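Local coordinates for protein 5'-Methylthioadenosine Nucleosidase (Arabidopsis thaliana, PDB 2QTT) that is a nucleosidase of the phosphorylase superfamily, built round a mixed beta sheet flanked by helices, at residues A[27-32]-A[70-75]. Residues are numbered along the deposited sequence; the frame is centred on the assembly and turned at random.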
loop_
_atom_site.group_PDB
_atom_site.type_symbol
_atom_site.label_atom_id
_atom_site.label_comp_id
_atom_site.label_asym_id
_atom_site.label_seq_id
_atom_site.Cartn_x
_atom_site.Cartn_y
_atom_site.Cartn_z
ATOM N N SER A 27 -15.875 16.780 15.155
ATOM C CA SER A 27 -16.762 17.360 14.138
ATOM C C SER A 27 -16.987 16.456 12.924
ATOM O O SER A 27 -18.067 16.479 12.322
ATOM C CB SER A 27 -16.312 18.771 13.736
ATOM O OG SER A 27 -14.960 18.818 13.327
ATOM N N SER A 28 -15.984 15.658 12.550
ATOM C CA SER A 28 -16.170 14.737 11.429
ATOM C C SER A 28 -15.485 13.378 11.589
ATOM O O SER A 28 -14.491 13.228 12.327
ATOM C CB SER A 28 -15.781 15.381 10.076
ATOM O OG SER A 28 -14.388 15.370 9.861
ATOM N N VAL A 29 -16.033 12.402 10.870
ATOM C CA VAL A 29 -15.454 11.067 10.788
ATOM C C VAL A 29 -15.346 10.623 9.329
ATOM O O VAL A 29 -16.223 10.941 8.512
ATOM C CB VAL A 29 -16.271 10.030 11.632
ATOM C CG1 VAL A 29 -17.765 10.120 11.345
ATOM C CG2 VAL A 29 -15.749 8.590 11.422
ATOM N N VAL A 30 -14.261 9.927 8.973
ATOM C CA VAL A 30 -14.286 9.239 7.679
ATOM C C VAL A 30 -14.261 7.721 7.892
ATOM O O VAL A 30 -13.465 7.189 8.686
ATOM C CB VAL A 30 -13.189 9.654 6.667
ATOM C CG1 VAL A 30 -13.258 11.141 6.305
ATOM C CG2 VAL A 30 -11.849 9.298 7.162
ATOM N N PHE A 31 -15.157 7.046 7.199
ATOM C CA PHE A 31 -15.152 5.583 7.135
ATOM C C PHE A 31 -14.369 5.162 5.904
ATOM O O PHE A 31 -14.622 5.671 4.802
ATOM C CB PHE A 31 -16.570 5.029 7.003
ATOM C CG PHE A 31 -17.314 4.957 8.289
ATOM C CD1 PHE A 31 -17.940 6.096 8.804
ATOM C CD2 PHE A 31 -17.396 3.755 8.989
ATOM C CE1 PHE A 31 -18.650 6.042 10.004
ATOM C CE2 PHE A 31 -18.102 3.677 10.198
ATOM C CZ PHE A 31 -18.731 4.824 10.708
ATOM N N VAL A 32 -13.428 4.243 6.086
ATOM C CA VAL A 32 -12.728 3.633 4.943
ATOM C C VAL A 32 -13.303 2.234 4.804
ATOM O O VAL A 32 -13.134 1.393 5.687
ATOM C CB VAL A 32 -11.179 3.553 5.134
ATOM C CG1 VAL A 32 -10.545 2.853 3.957
ATOM C CG2 VAL A 32 -10.565 4.959 5.299
ATOM N N LYS A 70 -26.873 14.700 12.973
ATOM C CA LYS A 70 -26.913 15.535 14.168
ATOM C C LYS A 70 -25.680 16.423 14.039
ATOM O O LYS A 70 -25.484 17.038 13.004
ATOM C CB LYS A 70 -26.928 14.718 15.473
ATOM C CG LYS A 70 -28.249 13.959 15.694
ATOM C CD LYS A 70 -28.258 13.173 16.997
ATOM C CE LYS A 70 -29.556 12.359 17.158
ATOM N NZ LYS A 70 -29.717 11.908 18.586
ATOM N N ASP A 71 -24.834 16.465 15.068
ATOM C CA ASP A 71 -23.632 17.302 15.036
ATOM C C ASP A 71 -22.388 16.720 14.390
ATOM O O ASP A 71 -21.281 17.210 14.607
ATOM C CB ASP A 71 -23.362 17.760 16.469
ATOM C CG ASP A 71 -24.492 18.598 17.025
ATOM O OD1 ASP A 71 -25.214 19.238 16.213
ATOM O OD2 ASP A 71 -24.664 18.608 18.260
ATOM N N LEU A 72 -22.569 15.678 13.588
ATOM C CA LEU A 72 -21.425 15.015 13.008
ATOM C C LEU A 72 -21.447 14.941 11.482
ATOM O O LEU A 72 -22.424 14.482 10.888
ATOM C CB LEU A 72 -21.364 13.620 13.613
ATOM C CG LEU A 72 -20.054 12.857 13.465
ATOM C CD1 LEU A 72 -18.945 13.497 14.308
ATOM C CD2 LEU A 72 -20.286 11.411 13.875
ATOM N N ARG A 73 -20.358 15.390 10.868
ATOM C CA ARG A 73 -20.169 15.242 9.419
ATOM C C ARG A 73 -19.654 13.830 9.121
ATOM O O ARG A 73 -18.731 13.351 9.790
ATOM C CB ARG A 73 -19.212 16.318 8.892
ATOM C CG ARG A 73 -19.744 17.768 9.107
ATOM C CD ARG A 73 -18.747 18.835 8.662
ATOM N NE ARG A 73 -18.573 18.915 7.199
ATOM C CZ ARG A 73 -19.430 19.494 6.357
ATOM N NH1 ARG A 73 -20.550 20.046 6.802
ATOM N NH2 ARG A 73 -19.173 19.514 5.053
ATOM N N ILE A 74 -20.260 13.166 8.136
ATOM C CA ILE A 74 -19.929 11.756 7.817
ATOM C C ILE A 74 -19.443 11.601 6.381
ATOM O O ILE A 74 -20.175 11.893 5.413
ATOM C CB ILE A 74 -21.129 10.796 8.053
ATOM C CG1 ILE A 74 -21.704 10.972 9.457
ATOM C CG2 ILE A 74 -20.737 9.309 7.786
ATOM C CD1 ILE A 74 -23.016 10.277 9.654
ATOM N N ASN A 75 -18.204 11.146 6.242
ATOM C CA ASN A 75 -17.649 10.851 4.934
ATOM C C ASN A 75 -17.374 9.350 4.832
ATOM O O ASN A 75 -16.787 8.769 5.738
ATOM C CB ASN A 75 -16.396 11.702 4.708
ATOM C CG ASN A 75 -16.720 13.174 4.598
ATOM O OD1 ASN A 75 -17.425 13.582 3.691
ATOM N ND2 ASN A 75 -16.194 13.984 5.517
HETATM O O HOH W 1 -14.044 14.325 7.324
#
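Asn75 packs against Val30 on one face of a parallel strand pair and reaches Ser28 through a water. Its CB lies 3.6 Å from Val30 CG1, the two side chains crossing at a slant. CG is anti to the carbonyl carbon (chi1 -67°), and ND2 lies beside Val30 CG1, 4.2 Å away. ND2 donates to a water, at 2.8 Å, that also hydrogen-bonds Ser28 OG, while OD1 takes a separate hydrogen bond with His66 of the neighbouring antiparallel strand; both ends of the buried amide are thus engaged, which should restrain its rotation. Strand 28-32 runs between 72-78 and 110-119, parallel to both, within the mixed sheet of the phosphorylase-superfamily fold. Four backbone bonds join 27-32 to 70-75: Arg73 N to Ser27 O, Val29 N to Arg73 O, Asn75 N to Val29 O and Phe31 N to Asn75 O. In the last of these, Phe31 N is 2.8 Å from Asn75 O. On the other face, Val29 CG1 approaches Leu72 CD2 at 3.8 Å and, more loosely, Ile74 CG1. Phe31 CD1 lies 4.4 Å from Ile74 CG2, and helix 234-259 packs on this apolar side through Ile256, which touches both Phe31 and Ile74.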